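Local coordinates for acetyltransferase (PDB 2FSR), which probably transfers an acetyl group from acetyl-coenzyme A to an acceptor molecule, as expected for a member of the GNAT acetyltransferase family, at residues Arg137-Phe141 against Glu142-Leu146; Ser68-Gly71 against Val72-His75. All blocks are in the same frame, centred on the assembly; numbering follows the deposited sequence.

In the fold
Both contacts are local, each made within a single helix, and all four segments fall inside the GNAT acetyltransferase range. Interaction 2 comes first along the chain, toward the N-terminal end of helix 66-83; strands 87-92, 97-105 and 114-119 of the antiparallel sheet follow before interaction 1 at the C-terminal end of helix 128-143. Their centres lie about 24 Å apart, on opposite sides of the chain's centre, and their nearest atoms are about 13 Å apart, so they do not touch. Helix 66-83 nevertheless reaches interaction 1 further along, through Trp80, whose ring meets that of Trp139. One contact thus belongs to a helix body packed on helix 45-53, the other to a helix terminus.

Interaction 1 (Arg137-Phe141 against Glu142-Leu146); sequences RDWAF and ETLNL
The carbonyl oxygen of Ala140 receives two backbone N-H groups from the turn that ends helix 128-143. Leu144 N reaches Ala140 O at 3.0 Å in a weak, bent bond, while Leu146 N meets the same oxygen at 3.5 Å, nearly straight (177°) but weak for its length. Asn145, the first residue to leave helical geometry, takes the left-handed region (phi 59°), which asparagine enters more readily than most non-glycine residues, as at many helix C-terminal turns. A water donates to Phe141 O at 2.7 Å. One residue before Leu144 the bonding is still that of an ordinary helix: Thr143 N donates to Trp139 O at 2.7 Å.

Trp139 has CG anti to its own N (chi1 -179°), which swings the indole toward the following turn. Thr143 CB stands over one face in a CH-pi contact, 4.0 Å from the five-membered-ring centroid of Trp139, and the compact branched side chain suits that close approach. Leu144 CD1 approaches Trp139 CZ3 obliquely at 3.8 Å. On another side, Leu146 CD1 touches Ala140 CB, where the small methyl of buried Ala140 lets the leucine lie close to the helix. Leu146 O lies at the edge of the Phe141 ring, near its plane, 3.3 Å from Phe141 CD1. Arg137 grips its neighbour Asp138 side-on, NE and NH2 both donating to OD1 from one face of the carboxylate. This probably eases the nearness of Asp138 to the carboxylate of Glu142.

Within the fold, Arg137 and Phe141 rest on Leu149 of strand 149-153, Leu146 touches Lys113, and Trp139 faces helix 66-83.

Interaction 2 (Ser68-Gly71 against Val72-His75); sequences STWG and VFCH
One face of the Trp70 indole carries the sulfur of Cys74, which sits 3.3 Å above the ring plane, displaced toward the rim. Its nearest atom is CE2, and SG lies 3.6 Å from the six-membered-ring centroid, a sulfur-aromatic contact. Phe73 comes in obliquely, its CD2 3.9 Å from Trp70 CZ3.

Two torsions bring sulfur and ring together. The indole of Trp70 leaves CB on the far side from its own N (chi1 179°), while Cys74 SG stands opposite its own carbonyl carbon (chi1 -70°) and so leans back along the helix over the indole. The four-residue spacing places them one turn apart, and Cys74 N donates to Trp70 O at 2.9 Å. Elsewhere on the helix, the CG2 branch of Val72 lies against Ser68 O.

Phe73 and Trp70 both meet Phe45 of helix 45-53 edge-to-face, and Thr69, which packs on the same helix, bonds through OG1 to Asp65 O. His75 NE2 is hydrogen-bonded to Asn105 OD1.

The chemistry is probably mainly dispersive: a polarisable sulfur suits the electron-rich indole, the Phe73 phenyl packs against Phe45 and Tyr48 of helix 45-53, and the regular backbone bonds hold these partners in step.

Interaction 1 (Arg137-Phe141 against Glu142-Leu146)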
# COMPACT_ATOMS: atom_id res chain seq x y z
N ARG A 137 7.91 2.95 0.69
CA ARG A 137 8.57 3.08 2.00
C ARG A 137 9.64 4.17 1.97
O ARG A 137 9.66 5.07 2.83
CB ARG A 137 9.22 1.76 2.42
CG ARG A 137 10.08 1.82 3.70
CD ARG A 137 11.11 0.70 3.73
NE ARG A 137 12.21 0.94 2.80
CZ ARG A 137 13.12 0.05 2.42
NH1 ARG A 137 13.08 -1.20 2.87
NH2 ARG A 137 14.08 0.40 1.57
N ASP A 138 10.54 4.09 1.00
CA ASP A 138 11.62 5.08 0.90
C ASP A 138 11.08 6.47 0.64
O ASP A 138 11.57 7.45 1.22
CB ASP A 138 12.58 4.71 -0.23
CG ASP A 138 13.48 3.54 0.12
OD1 ASP A 138 13.39 3.00 1.24
OD2 ASP A 138 14.28 3.15 -0.76
N TRP A 139 10.11 6.58 -0.26
CA TRP A 139 9.48 7.87 -0.54
C TRP A 139 8.90 8.48 0.74
O TRP A 139 9.05 9.69 0.99
CB TRP A 139 8.39 7.69 -1.60
CG TRP A 139 7.72 8.96 -1.95
CD1 TRP A 139 8.09 9.83 -2.92
CD2 TRP A 139 6.54 9.50 -1.34
NE1 TRP A 139 7.21 10.89 -2.96
CE2 TRP A 139 6.26 10.72 -1.99
CE3 TRP A 139 5.70 9.07 -0.31
CZ2 TRP A 139 5.16 11.52 -1.64
CZ3 TRP A 139 4.60 9.88 0.04
CH2 TRP A 139 4.36 11.08 -0.62
N ALA A 140 8.25 7.65 1.55
CA ALA A 140 7.65 8.14 2.81
C ALA A 140 8.72 8.62 3.79
O ALA A 140 8.55 9.67 4.42
CB ALA A 140 6.80 7.08 3.45
N PHE A 141 9.79 7.83 3.95
CA PHE A 141 10.85 8.21 4.88
C PHE A 141 11.59 9.44 4.40
O PHE A 141 11.98 10.30 5.20
CB PHE A 141 11.85 7.08 5.12
CG PHE A 141 11.35 5.98 6.01
CD1 PHE A 141 10.55 6.25 7.12
CD2 PHE A 141 11.71 4.67 5.75
CE1 PHE A 141 10.10 5.21 7.93
CE2 PHE A 141 11.28 3.64 6.57
CZ PHE A 141 10.47 3.90 7.66
N GLU A 142 11.78 9.54 3.08
CA GLU A 142 12.57 10.64 2.53
C GLU A 142 11.79 11.92 2.34
O GLU A 142 12.24 13.00 2.74
CB GLU A 142 13.17 10.21 1.19
CG GLU A 142 14.22 9.13 1.37
CD GLU A 142 14.62 8.50 0.05
OE1 GLU A 142 14.25 9.06 -1.01
OE2 GLU A 142 15.26 7.41 0.09
N THR A 143 10.60 11.79 1.76
CA THR A 143 9.81 12.95 1.39
C THR A 143 8.91 13.41 2.54
O THR A 143 8.76 14.61 2.75
CB THR A 143 9.04 12.71 0.08
OG1 THR A 143 10.00 12.53 -0.98
CG2 THR A 143 8.14 13.90 -0.26
N LEU A 144 8.32 12.47 3.27
CA LEU A 144 7.45 12.82 4.40
C LEU A 144 8.18 12.86 5.73
O LEU A 144 7.63 13.33 6.73
CB LEU A 144 6.25 11.87 4.50
CG LEU A 144 5.27 11.87 3.32
CD1 LEU A 144 4.11 10.95 3.61
CD2 LEU A 144 4.78 13.29 2.98
N ASN A 145 9.42 12.35 5.75
CA ASN A 145 10.21 12.33 6.98
C ASN A 145 9.55 11.55 8.12
O ASN A 145 9.72 11.89 9.29
CB ASN A 145 10.55 13.76 7.43
CG ASN A 145 11.44 14.48 6.44
OD1 ASN A 145 12.64 14.20 6.35
ND2 ASN A 145 10.88 15.43 5.70
N LEU A 146 8.81 10.49 7.78
CA LEU A 146 8.08 9.72 8.79
C LEU A 146 9.08 9.13 9.78
O LEU A 146 10.12 8.61 9.35
CB LEU A 146 7.24 8.61 8.17
CG LEU A 146 6.12 8.93 7.19
CD1 LEU A 146 5.33 7.65 6.91
CD2 LEU A 146 5.20 10.03 7.70
O HOH W 1 14.21 11.52 6.24

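Interaction 2 (Ser68-Gly71 against Val72-His75)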
# COMPACT_ATOMS: atom_id res chain seq x y z
N SER A 68 -17.85 -2.77 1.70
CA SER A 68 -16.53 -2.71 2.35
C SER A 68 -15.43 -2.50 1.31
O SER A 68 -14.50 -1.71 1.53
CB SER A 68 -16.26 -3.96 3.19
OG SER A 68 -17.21 -4.10 4.24
N THR A 69 -15.54 -3.19 0.17
CA THR A 69 -14.53 -3.04 -0.89
C THR A 69 -14.47 -1.60 -1.39
O THR A 69 -13.39 -1.00 -1.57
CB THR A 69 -14.81 -3.97 -2.07
OG1 THR A 69 -14.79 -5.33 -1.62
CG2 THR A 69 -13.73 -3.79 -3.15
N TRP A 70 -15.66 -1.02 -1.61
CA TRP A 70 -15.74 0.37 -2.04
C TRP A 70 -15.17 1.32 -0.98
O TRP A 70 -14.43 2.25 -1.32
CB TRP A 70 -17.19 0.72 -2.38
CG TRP A 70 -17.41 2.15 -2.82
CD1 TRP A 70 -18.15 3.10 -2.18
CD2 TRP A 70 -16.85 2.78 -3.99
NE1 TRP A 70 -18.09 4.30 -2.88
CE2 TRP A 70 -17.30 4.13 -3.99
CE3 TRP A 70 -16.00 2.36 -5.03
CZ2 TRP A 70 -16.96 5.05 -4.99
CZ3 TRP A 70 -15.65 3.28 -6.02
CH2 TRP A 70 -16.14 4.61 -6.00
N GLY A 71 -15.51 1.09 0.28
CA GLY A 71 -14.95 1.92 1.35
C GLY A 71 -13.43 1.87 1.41
O GLY A 71 -12.80 2.92 1.54
N VAL A 72 -12.83 0.68 1.31
CA VAL A 72 -11.35 0.62 1.30
C VAL A 72 -10.76 1.33 0.07
O VAL A 72 -9.76 2.06 0.18
CB VAL A 72 -10.84 -0.84 1.35
CG1 VAL A 72 -9.30 -0.88 1.39
CG2 VAL A 72 -11.39 -1.54 2.60
N PHE A 73 -11.36 1.14 -1.10
CA PHE A 73 -10.86 1.79 -2.32
C PHE A 73 -10.90 3.31 -2.16
O PHE A 73 -9.98 4.02 -2.54
CB PHE A 73 -11.72 1.32 -3.50
CG PHE A 73 -11.18 1.66 -4.87
CD1 PHE A 73 -10.10 0.93 -5.42
CD2 PHE A 73 -11.80 2.64 -5.64
CE1 PHE A 73 -9.64 1.21 -6.72
CE2 PHE A 73 -11.34 2.92 -6.95
CZ PHE A 73 -10.25 2.20 -7.48
N CYS A 74 -12.00 3.81 -1.58
CA CYS A 74 -12.11 5.25 -1.35
C CYS A 74 -11.11 5.75 -0.29
O CYS A 74 -10.52 6.83 -0.49
CB CYS A 74 -13.52 5.61 -0.95
SG CYS A 74 -14.73 5.46 -2.33
N HIS A 75 -10.90 4.97 0.77
CA HIS A 75 -9.87 5.25 1.79
C HIS A 75 -8.50 5.31 1.10
O HIS A 75 -7.69 6.22 1.36
CB HIS A 75 -9.94 4.17 2.86
CG HIS A 75 -8.65 3.93 3.59
ND1 HIS A 75 -8.42 4.42 4.85
CD2 HIS A 75 -7.56 3.21 3.24
CE1 HIS A 75 -7.21 4.03 5.25
NE2 HIS A 75 -6.68 3.27 4.30